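Local coordinates for protein anaerobically-induced outer membrane porin OprE (Pseudomonas aeruginosa, PDB 4FRX) that probably acts as an outer-membrane porin, a beta-barrel channel that lets small solutes cross the outer membrane of this bacterium, at residues F225-I229 with T241-A245; K127-V131 with Q211-G215; A299-I303 with E339-Q343; K154-L158 with G200-V204. All blocks are in the same frame, centred on the assembly; numbering follows the deposited sequence.

Contact 1: F225-I229 with T241-A245; sequences FLGLI and TDLRA. With C8E ((hydroxyethyloxy)tri(ethyloxy)octane), chain F.
F225-I229 and T241-A245 run antiparallel with their axes 4.8 Å apart, the hydrogen-bonded pairs L226-A245 and L228-L243 taking turns with the non-hydrogen-bonded pairs G227-R244 and I229-D242. Each hydrogen-bonded pair supplies two backbone bonds; the straightest, L243 N to L228 O, spans 3.0 Å at 174°.

L226, L228, L243 and A245 share one face. L228 and L243 lie side by side and point the same way, CD2 of L228 meeting CD1 of L243 at 4.1 Å. A bound C8E detergent runs over this face, its C7 lying 3.7 Å from L228 CB. Aliphatic residues suit a surface that meets hydrocarbon.

The other face is aromatic and charged. R244, extended from CG to NE, grips the D242 carboxylate side-on: NE reaches OD1 at 3.0 Å and NH2 reaches OD2 at 3.2 Å, both on the syn side. This two-point hold limits rotation of the carboxylate, while I229 lies alongside with its CD1 3.6 Å from D242 OD2. With its CG anti to the backbone N (chi1 167°), F225 folds its ring over G227, CZ lying 3.7 Å from G227 CA, which glycine permits by having no side chain. The edge of that ring, at CE1, meets R244 CB, and its plane stands 77° from the guanidinium. R244 also makes a cation-pi contact with Y324.

An apolar face touched by detergent and backed by a charged, aromatic one is characteristic of a beta hairpin in the wall of an outer-membrane porin barrel.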
# COMPACT_ATOMS: atom_id res chain seq x y z
N PHE A 225 -8.18 -4.59 -13.21
CA PHE A 225 -6.83 -4.09 -13.45
C PHE A 225 -6.14 -5.00 -14.47
O PHE A 225 -6.21 -6.21 -14.36
CB PHE A 225 -6.04 -4.16 -12.15
CG PHE A 225 -4.55 -3.97 -12.32
CD1 PHE A 225 -4.01 -2.71 -12.46
CD2 PHE A 225 -3.69 -5.07 -12.30
CE1 PHE A 225 -2.63 -2.53 -12.59
CE2 PHE A 225 -2.32 -4.90 -12.45
CZ PHE A 225 -1.78 -3.63 -12.58
N LEU A 226 -5.46 -4.39 -15.43
CA LEU A 226 -4.51 -5.10 -16.30
C LEU A 226 -3.14 -4.46 -16.10
O LEU A 226 -3.05 -3.25 -15.88
CB LEU A 226 -4.93 -4.99 -17.77
CG LEU A 226 -6.22 -5.73 -18.14
CD1 LEU A 226 -6.73 -5.27 -19.51
CD2 LEU A 226 -6.03 -7.24 -18.10
N GLY A 227 -2.09 -5.27 -16.17
CA GLY A 227 -0.74 -4.77 -15.97
C GLY A 227 0.27 -5.48 -16.87
O GLY A 227 0.07 -6.61 -17.28
N LEU A 228 1.37 -4.80 -17.14
CA LEU A 228 2.45 -5.43 -17.89
C LEU A 228 3.73 -4.89 -17.32
O LEU A 228 3.83 -3.70 -17.03
CB LEU A 228 2.32 -5.07 -19.38
CG LEU A 228 3.42 -5.37 -20.40
CD1 LEU A 228 2.79 -5.53 -21.77
CD2 LEU A 228 4.49 -4.28 -20.45
N ILE A 229 4.72 -5.76 -17.14
CA ILE A 229 6.05 -5.33 -16.77
C ILE A 229 7.01 -6.00 -17.75
O ILE A 229 6.99 -7.22 -17.90
CB ILE A 229 6.42 -5.77 -15.36
CG1 ILE A 229 5.39 -5.24 -14.35
CG2 ILE A 229 7.82 -5.28 -15.00
CD1 ILE A 229 5.64 -3.81 -13.94
N THR A 241 9.57 -1.34 -18.44
CA THR A 241 8.34 -0.70 -18.88
C THR A 241 7.23 -1.20 -17.97
O THR A 241 7.08 -2.41 -17.78
CB THR A 241 7.99 -1.13 -20.31
OG1 THR A 241 9.04 -0.72 -21.18
CG2 THR A 241 6.69 -0.49 -20.76
N ASP A 242 6.46 -0.28 -17.41
CA ASP A 242 5.47 -0.63 -16.41
C ASP A 242 4.17 0.01 -16.87
O ASP A 242 4.06 1.23 -16.86
CB ASP A 242 5.95 -0.09 -15.06
CG ASP A 242 4.95 -0.27 -13.92
OD1 ASP A 242 3.72 -0.23 -14.14
OD2 ASP A 242 5.41 -0.43 -12.77
N LEU A 243 3.21 -0.82 -17.28
CA LEU A 243 1.92 -0.33 -17.78
C LEU A 243 0.78 -0.81 -16.89
O LEU A 243 0.79 -1.96 -16.43
CB LEU A 243 1.66 -0.80 -19.21
CG LEU A 243 2.77 -0.59 -20.23
CD1 LEU A 243 2.31 -1.06 -21.61
CD2 LEU A 243 3.17 0.87 -20.27
N ARG A 244 -0.17 0.07 -16.64
CA ARG A 244 -1.29 -0.23 -15.75
C ARG A 244 -2.56 0.40 -16.30
O ARG A 244 -2.54 1.50 -16.84
CB ARG A 244 -1.03 0.29 -14.33
CG ARG A 244 0.30 -0.12 -13.74
CD ARG A 244 0.47 0.37 -12.31
NE ARG A 244 1.82 0.12 -11.83
CZ ARG A 244 2.25 0.43 -10.61
NH1 ARG A 244 1.42 0.99 -9.74
NH2 ARG A 244 3.51 0.18 -10.26
N ALA A 245 -3.66 -0.33 -16.15
CA ALA A 245 -4.97 0.11 -16.60
C ALA A 245 -5.96 -0.37 -15.55
O ALA A 245 -6.00 -1.56 -15.26
CB ALA A 245 -5.28 -0.53 -17.94
C3 C8E F . -3.01 -8.89 -20.35
C4 C8E F . -2.06 -7.79 -20.83
C5 C8E F . -2.11 -6.55 -19.95
C6 C8E F . -2.20 -5.25 -20.74
C7 C8E F . -1.11 -4.26 -20.37
C8 C8E F . -1.58 -3.19 -19.39
O9 C8E F . -1.87 -1.98 -20.06
O18 C8E F . -8.00 1.07 -25.67
C19 C8E F . -8.65 1.95 -26.55
C20 C8E F . -8.39 3.30 -25.92
O21 C8E F . -7.68 4.06 -26.85

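Contact 2: K127-V131 with Q211-G215. With C8E ((hydroxyethyloxy)tri(ethyloxy)octane), chain C.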
# COMPACT_ATOMS: atom_id res chain seq x y z
N LYS A 127 -0.31 -7.78 -0.93
CA LYS A 127 0.37 -6.73 -1.67
C LYS A 127 0.04 -6.88 -3.16
O LYS A 127 0.88 -7.31 -3.95
CB LYS A 127 1.88 -6.80 -1.44
CG LYS A 127 2.30 -6.65 0.02
CD LYS A 127 3.81 -6.61 0.18
CE LYS A 127 4.42 -5.46 -0.60
NZ LYS A 127 4.08 -4.13 -0.01
N LEU A 128 -1.18 -6.51 -3.54
CA LEU A 128 -1.73 -6.81 -4.86
C LEU A 128 -2.22 -5.54 -5.50
O LEU A 128 -2.44 -4.55 -4.81
CB LEU A 128 -2.94 -7.75 -4.73
CG LEU A 128 -2.72 -9.09 -4.05
CD1 LEU A 128 -4.03 -9.86 -3.99
CD2 LEU A 128 -1.64 -9.89 -4.76
N PRO A 129 -2.41 -5.55 -6.82
CA PRO A 129 -2.86 -4.31 -7.45
C PRO A 129 -4.23 -3.80 -6.99
O PRO A 129 -4.47 -2.61 -7.11
CB PRO A 129 -2.89 -4.66 -8.93
CG PRO A 129 -1.77 -5.68 -9.07
CD PRO A 129 -1.86 -6.51 -7.81
N VAL A 130 -5.09 -4.66 -6.45
CA VAL A 130 -6.41 -4.22 -6.03
C VAL A 130 -6.50 -4.12 -4.50
O VAL A 130 -7.52 -3.71 -3.97
CB VAL A 130 -7.50 -5.18 -6.56
CG1 VAL A 130 -7.65 -5.00 -8.06
CG2 VAL A 130 -7.12 -6.61 -6.24
N VAL A 131 -5.43 -4.49 -3.81
CA VAL A 131 -5.35 -4.32 -2.35
C VAL A 131 -3.93 -4.54 -1.83
O VAL A 131 -3.33 -5.60 -2.00
CB VAL A 131 -6.36 -5.24 -1.58
CG1 VAL A 131 -6.22 -6.70 -2.00
CG2 VAL A 131 -6.21 -5.06 -0.05
N GLN A 211 -0.52 -9.24 -15.91
CA GLN A 211 -1.31 -9.33 -14.70
C GLN A 211 -2.75 -8.99 -15.01
O GLN A 211 -3.02 -8.13 -15.85
CB GLN A 211 -0.82 -8.31 -13.70
CG GLN A 211 0.53 -8.58 -13.07
CD GLN A 211 0.90 -7.48 -12.11
OE1 GLN A 211 0.98 -6.31 -12.51
NE2 GLN A 211 1.09 -7.82 -10.84
N TYR A 212 -3.67 -9.67 -14.35
CA TYR A 212 -5.06 -9.26 -14.33
C TYR A 212 -5.52 -9.45 -12.91
O TYR A 212 -5.32 -10.52 -12.34
CB TYR A 212 -5.96 -10.13 -15.24
CG TYR A 212 -7.41 -9.89 -14.89
CD1 TYR A 212 -8.06 -8.75 -15.32
CD2 TYR A 212 -8.11 -10.77 -14.06
CE1 TYR A 212 -9.37 -8.49 -14.97
CE2 TYR A 212 -9.43 -10.52 -13.70
CZ TYR A 212 -10.05 -9.39 -14.17
OH TYR A 212 -11.35 -9.12 -13.82
N TYR A 213 -6.16 -8.42 -12.36
CA TYR A 213 -6.77 -8.51 -11.04
C TYR A 213 -8.17 -7.90 -10.99
O TYR A 213 -8.50 -7.00 -11.77
CB TYR A 213 -5.88 -7.85 -9.96
CG TYR A 213 -4.64 -8.69 -9.63
CD1 TYR A 213 -3.48 -8.60 -10.39
CD2 TYR A 213 -4.64 -9.56 -8.54
CE1 TYR A 213 -2.35 -9.38 -10.10
CE2 TYR A 213 -3.50 -10.33 -8.24
CZ TYR A 213 -2.37 -10.24 -9.03
OH TYR A 213 -1.23 -11.00 -8.75
N TYR A 214 -8.96 -8.39 -10.06
CA TYR A 214 -10.32 -7.95 -9.87
C TYR A 214 -10.53 -7.67 -8.40
O TYR A 214 -10.11 -8.44 -7.55
CB TYR A 214 -11.29 -9.04 -10.33
CG TYR A 214 -12.75 -8.75 -10.04
CD1 TYR A 214 -13.44 -7.79 -10.77
CD2 TYR A 214 -13.42 -9.43 -9.04
CE1 TYR A 214 -14.78 -7.52 -10.50
CE2 TYR A 214 -14.75 -9.18 -8.78
CZ TYR A 214 -15.43 -8.23 -9.51
OH TYR A 214 -16.75 -8.00 -9.22
N GLY A 215 -11.16 -6.54 -8.10
CA GLY A 215 -11.51 -6.20 -6.74
C GLY A 215 -12.94 -5.70 -6.64
O GLY A 215 -13.40 -4.97 -7.51
C1 C8E C . 1.42 -22.97 -22.27
C2 C8E C . 0.03 -22.65 -21.73
C3 C8E C . 0.05 -21.48 -20.75
C4 C8E C . -0.33 -20.18 -21.44
C5 C8E C . -1.73 -19.72 -21.07
C6 C8E C . -2.01 -18.35 -21.67
C7 C8E C . -2.52 -17.39 -20.61
C8 C8E C . -2.02 -15.98 -20.86
O9 C8E C . -2.90 -15.07 -20.23
C10 C8E C . -2.43 -14.59 -18.99
C11 C8E C . -3.27 -13.39 -18.58
O12 C8E C . -2.94 -13.01 -17.26
C13 C8E C . -2.55 -11.66 -17.20
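P129 sits over one face of the Y213 ring, its CD almost above the middle, 3.7 Å from the centroid and 12° off the ring normal. This is a CH-pi contact, and proline suits it because its slightly polarised CD hydrogens are presented by a rigid ring. P129 CG reaches farther toward the rim, 3.6 Å from Y213 CD1. L128 crosses the tyrosine at about a right angle and touches only its far part, CD2 lying 4.0 Å from CE2. At the near end V130 crosses obliquely: with its CG1 anti to the carbonyl carbon (chi1 -71°), that methyl packs 3.9 Å from Y213 CB, while CG2 lies 3.7 Å from Y214 O. Beside it, G215 has no side chain to keep V130 CB from approaching its backbone.

The phenol is anchored at its tip, where Y213 OH is hydrogen-bonded to D201 OD1. Q211 NE2 bonds to the same oxygen, so one carboxylate oxygen positions both polar ends. P129 CG also touches the Q211 amide nitrogen, at 4.0 Å.

L128 to V131 forms a type I turn, with proline in its second position, where the fixed phi fits. L128 N bonds to V131 O at 2.8 Å, holding the ends of the turn together. Apolar residues at a turn, pressed against an aromatic on the inward side of a wall strand, are consistent with a loop folded into the barrel, as in porins whose lumen is narrowed by such loops.

Contact 3: A299-I303 with E339-Q343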
# COMPACT_ATOMS: atom_id res chain seq x y z
N ALA A 299 10.69 8.07 -16.23
CA ALA A 299 9.69 9.06 -16.62
C ALA A 299 8.34 8.37 -16.74
O ALA A 299 8.25 7.29 -17.30
CB ALA A 299 10.07 9.73 -17.93
N GLY A 300 7.28 8.99 -16.23
CA GLY A 300 5.99 8.32 -16.22
C GLY A 300 4.83 9.27 -16.45
O GLY A 300 4.96 10.47 -16.24
N TYR A 301 3.69 8.73 -16.88
CA TYR A 301 2.50 9.54 -17.05
C TYR A 301 1.31 8.72 -16.62
O TYR A 301 1.27 7.52 -16.82
CB TYR A 301 2.35 10.00 -18.50
CG TYR A 301 1.55 11.27 -18.62
CD1 TYR A 301 2.17 12.51 -18.50
CD2 TYR A 301 0.18 11.24 -18.83
CE1 TYR A 301 1.44 13.69 -18.58
CE2 TYR A 301 -0.55 12.42 -18.93
CZ TYR A 301 0.08 13.63 -18.80
OH TYR A 301 -0.66 14.80 -18.89
N GLN A 302 0.36 9.39 -15.97
CA GLN A 302 -0.86 8.75 -15.52
C GLN A 302 -2.06 9.64 -15.85
O GLN A 302 -2.02 10.83 -15.62
CB GLN A 302 -0.79 8.57 -14.01
CG GLN A 302 -2.03 7.95 -13.40
CD GLN A 302 -1.82 7.69 -11.94
OE1 GLN A 302 -1.22 6.69 -11.56
NE2 GLN A 302 -2.24 8.65 -11.10
N ILE A 303 -3.13 9.03 -16.36
CA ILE A 303 -4.33 9.75 -16.71
C ILE A 303 -5.53 9.16 -15.97
O ILE A 303 -5.78 7.96 -16.07
CB ILE A 303 -4.59 9.65 -18.22
CG1 ILE A 303 -3.42 10.27 -18.99
CG2 ILE A 303 -5.94 10.29 -18.59
CD1 ILE A 303 -3.47 10.01 -20.49
N GLU A 339 -7.48 14.03 -12.78
CA GLU A 339 -6.09 14.44 -12.67
C GLU A 339 -5.15 13.70 -13.65
O GLU A 339 -5.17 12.48 -13.73
CB GLU A 339 -5.62 14.24 -11.22
CG GLU A 339 -4.28 14.89 -10.90
CD GLU A 339 -3.98 14.89 -9.40
OE1 GLU A 339 -4.71 14.22 -8.62
OE2 GLU A 339 -3.01 15.58 -9.01
N ARG A 340 -4.35 14.47 -14.38
CA ARG A 340 -3.28 13.90 -15.18
C ARG A 340 -1.99 14.26 -14.49
O ARG A 340 -1.81 15.39 -14.08
CB ARG A 340 -3.26 14.52 -16.58
CG ARG A 340 -4.39 14.11 -17.49
CD ARG A 340 -5.52 15.12 -17.54
NE ARG A 340 -6.46 14.75 -18.60
CZ ARG A 340 -7.39 13.81 -18.47
NH1 ARG A 340 -8.18 13.51 -19.49
NH2 ARG A 340 -7.52 13.16 -17.31
N THR A 341 -1.06 13.30 -14.39
CA THR A 341 0.16 13.49 -13.63
C THR A 341 1.37 13.00 -14.41
O THR A 341 1.39 11.87 -14.86
CB THR A 341 0.09 12.73 -12.28
OG1 THR A 341 -1.09 13.13 -11.57
CG2 THR A 341 1.30 13.02 -11.42
N TRP A 342 2.37 13.86 -14.58
CA TRP A 342 3.65 13.41 -15.10
C TRP A 342 4.67 13.31 -13.96
O TRP A 342 4.53 13.97 -12.93
CB TRP A 342 4.16 14.30 -16.23
CG TRP A 342 4.48 15.73 -15.88
CD1 TRP A 342 3.65 16.80 -16.01
CD2 TRP A 342 5.73 16.25 -15.39
NE1 TRP A 342 4.29 17.95 -15.63
CE2 TRP A 342 5.57 17.64 -15.23
CE3 TRP A 342 6.95 15.67 -15.04
CZ2 TRP A 342 6.59 18.47 -14.76
CZ3 TRP A 342 7.98 16.51 -14.57
CH2 TRP A 342 7.78 17.88 -14.44
N GLN A 343 5.68 12.48 -14.14
CA GLN A 343 6.68 12.33 -13.09
C GLN A 343 8.03 11.98 -13.68
O GLN A 343 8.12 11.37 -14.74
CB GLN A 343 6.25 11.26 -12.09
CG GLN A 343 6.20 9.85 -12.69
CD GLN A 343 5.83 8.82 -11.65
OE1 GLN A 343 6.69 8.12 -11.11
NE2 GLN A 343 4.55 8.71 -11.37
O HOH W 1 -3.14 11.31 -11.85
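R340 leans on Y301 with its first carbon and on I303 with its last atoms. From R340 CB, the phenol oxygen of Y301 is 3.5 Å away; CG stays near the same oxygen at 4.0 Å. The chain then bends at chi2 (98°), and beyond CD and NE the guanidinium comes back against I303. There I303 CG2 sits over one face of the guanidinium, off toward its rim and 3.5 Å from NH2. That face rests on a methyl, while NH1 bonds to N305 OD1 and NH2 makes a weak bond to L304 O.

These residues stand on neighbouring antiparallel strands of the porin barrel wall, bonded through the pairs G300-Q343 and Q302-T341. W342 shares the face of Y301, I303 and R340, an aromatic-rich surface of the kind that faces the membrane in porins. Its CB packs 3.5 Å from Y301 CD1, while the indole leads away. T341 O lies over one face of the Y301 ring.

Q302, T341 and Q343 occupy the other face, and polar residues suit it because a water and residues of a loop meet them there. Water 1 accepts from Q302 NE2 at 2.9 Å and from T341 OG1 at 2.8 Å, and donates to E339 O at 3.0 Å; Q302 NE2 is also bonded to T327 OG1. Q343 tucks its CG between its own N and carbonyl carbon (chi1 66°), resting it over the bare backbone of G300, 3.8 Å from G300 N, while its OE1 accepts from R345 NE.

Contact 4: K154-L158 with G200-V204. With C8E ((hydroxyethyloxy)tri(ethyloxy)octane), chain C.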
# COMPACT_ATOMS: atom_id res chain seq x y z
N LYS A 154 1.46 -23.86 -13.87
CA LYS A 154 2.79 -23.44 -14.31
C LYS A 154 2.85 -22.02 -14.88
O LYS A 154 2.02 -21.64 -15.69
CB LYS A 154 3.37 -24.44 -15.33
CG LYS A 154 4.80 -24.12 -15.76
CD LYS A 154 5.32 -25.10 -16.81
N ASP A 155 3.85 -21.26 -14.44
CA ASP A 155 4.06 -19.87 -14.83
C ASP A 155 3.00 -18.87 -14.34
O ASP A 155 3.10 -17.68 -14.63
CB ASP A 155 4.26 -19.73 -16.34
CG ASP A 155 5.51 -20.45 -16.83
OD1 ASP A 155 6.57 -20.33 -16.17
OD2 ASP A 155 5.43 -21.13 -17.86
N PHE A 156 2.01 -19.33 -13.58
CA PHE A 156 1.01 -18.44 -12.99
C PHE A 156 1.21 -18.36 -11.49
O PHE A 156 1.62 -19.34 -10.87
CB PHE A 156 -0.42 -18.93 -13.22
CG PHE A 156 -0.93 -18.72 -14.62
CD1 PHE A 156 -0.66 -19.64 -15.62
CD2 PHE A 156 -1.68 -17.59 -14.94
CE1 PHE A 156 -1.14 -19.45 -16.91
CE2 PHE A 156 -2.15 -17.39 -16.22
CZ PHE A 156 -1.88 -18.33 -17.21
N THR A 157 0.89 -17.21 -10.91
CA THR A 157 0.77 -17.07 -9.46
C THR A 157 -0.64 -16.55 -9.23
O THR A 157 -0.94 -15.41 -9.56
CB THR A 157 1.80 -16.08 -8.91
OG1 THR A 157 3.10 -16.40 -9.43
CG2 THR A 157 1.86 -16.14 -7.40
N LEU A 158 -1.52 -17.39 -8.69
CA LEU A 158 -2.94 -17.05 -8.63
C LEU A 158 -3.40 -16.77 -7.21
O LEU A 158 -2.82 -17.29 -6.25
CB LEU A 158 -3.76 -18.19 -9.21
CG LEU A 158 -3.39 -18.57 -10.65
CD1 LEU A 158 -4.09 -19.88 -11.01
CD2 LEU A 158 -3.80 -17.45 -11.60
N GLY A 200 -4.10 -12.83 -11.02
CA GLY A 200 -2.86 -13.55 -11.16
C GLY A 200 -1.78 -12.79 -11.89
O GLY A 200 -2.05 -11.78 -12.54
N ASP A 201 -0.56 -13.29 -11.76
CA ASP A 201 0.58 -12.84 -12.53
C ASP A 201 0.95 -13.99 -13.44
O ASP A 201 1.18 -15.09 -12.96
CB ASP A 201 1.79 -12.57 -11.63
CG ASP A 201 1.50 -11.57 -10.53
OD1 ASP A 201 0.57 -10.76 -10.68
OD2 ASP A 201 2.22 -11.60 -9.52
N TYR A 202 1.02 -13.74 -14.74
CA TYR A 202 1.51 -14.74 -15.68
C TYR A 202 2.90 -14.36 -16.17
O TYR A 202 3.09 -13.29 -16.74
CB TYR A 202 0.59 -14.86 -16.89
CG TYR A 202 1.09 -15.84 -17.93
CD1 TYR A 202 1.28 -17.18 -17.62
CD2 TYR A 202 1.37 -15.43 -19.23
CE1 TYR A 202 1.74 -18.08 -18.57
CE2 TYR A 202 1.83 -16.33 -20.19
CZ TYR A 202 2.01 -17.66 -19.85
OH TYR A 202 2.46 -18.56 -20.79
N LYS A 203 3.87 -15.24 -15.94
CA LYS A 203 5.23 -15.04 -16.42
C LYS A 203 5.32 -15.60 -17.83
O LYS A 203 5.32 -16.81 -18.02
CB LYS A 203 6.21 -15.82 -15.54
CG LYS A 203 7.64 -15.35 -15.68
CD LYS A 203 7.71 -13.92 -15.23
CE LYS A 203 9.07 -13.28 -15.46
NZ LYS A 203 8.96 -12.04 -16.28
N VAL A 204 5.42 -14.72 -18.82
CA VAL A 204 5.47 -15.15 -20.21
C VAL A 204 6.84 -15.76 -20.51
O VAL A 204 6.95 -16.79 -21.16
CB VAL A 204 5.25 -13.97 -21.16
CG1 VAL A 204 5.34 -14.42 -22.61
CG2 VAL A 204 3.90 -13.30 -20.86
C1 C8E C . 1.42 -22.97 -22.27
C2 C8E C . 0.03 -22.65 -21.73
C3 C8E C . 0.05 -21.48 -20.75
C4 C8E C . -0.33 -20.18 -21.44
C5 C8E C . -1.73 -19.72 -21.07
C6 C8E C . -2.01 -18.35 -21.67
C7 C8E C . -2.52 -17.39 -20.61
C8 C8E C . -2.02 -15.98 -20.86
O9 C8E C . -2.90 -15.07 -20.23
C10 C8E C . -2.43 -14.59 -18.99
C11 C8E C . -3.27 -13.39 -18.58
O12 C8E C . -2.94 -13.01 -17.26
C13 C8E C . -2.55 -11.66 -17.20
O HOH W 2 3.25 -21.33 -20.11
O HOH W 3 3.94 -15.92 -12.03
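G200 pairs with L158 where two antiparallel strands of the porin barrel wall meet, near the end of the barrel where short turns link the strands. Having no side chain, G200 lets L158 fold against it, CD2 coming 4.0 Å from G200 CA. T157 O meets the same CA in a CA-H...O contact.

D201 is the hydrogen-bonded partner of T157, with T157 N reaching D201 O at 3.0 Å and D201 N returning a bond to T157 O. Water 3, 2.8 Å from T157 OG1, also donates to D201 O, so two donors hold that carbonyl. The D201 carboxylate serves the next strand, at Y213 and Q211.

Y202 has its CG anti to the backbone N (chi1 177°), which carries the ring across F156. The two planes are inclined at 34°, and Y202 CD1 lies over the F156 face near its rim, 3.4 Å from CZ. Aromatics are common near the membrane borders of porin barrels, and here a C8E detergent, probably standing in for lipid, lies against both: its C8 is over one face of Y202, and its C4 is 3.3 Å from Y202 OH. The hydroxyl bonds to water 2 at 3.0 Å, and the water donates to D155 OD2.

K203 closes the pairing through its backbone while its amine reaches T209 OG1. K203 N points at D155 O almost straight, 2.9 Å away at 172°, and D155 CB rests 3.5 Å from K203 O.

How the contacts relate
Contacts 1, 3 and 4 are antiparallel strand pairs of the barrel wall, whereas contact 2 sets a turn against the wall and relies on apolar side-chain packing. It is also the innermost, its centre about 12 Å from the chain centre against about 22 Å for contact 4, which is a surface contact. Contact 2 touches both neighbours: F225 N of contact 1 probably bonds to Y213 O, and G200 N of contact 4 to Y212 O, and strands 195-203, 208-217, 221-234 and 237-250 lie side by side in the wall in chain order. Contact 3 touches none of the others. Detergent lies on contacts 1, 2 and 4; charge pairing marks contact 1, and water-mediated links occur within contact 3 and within contact 4.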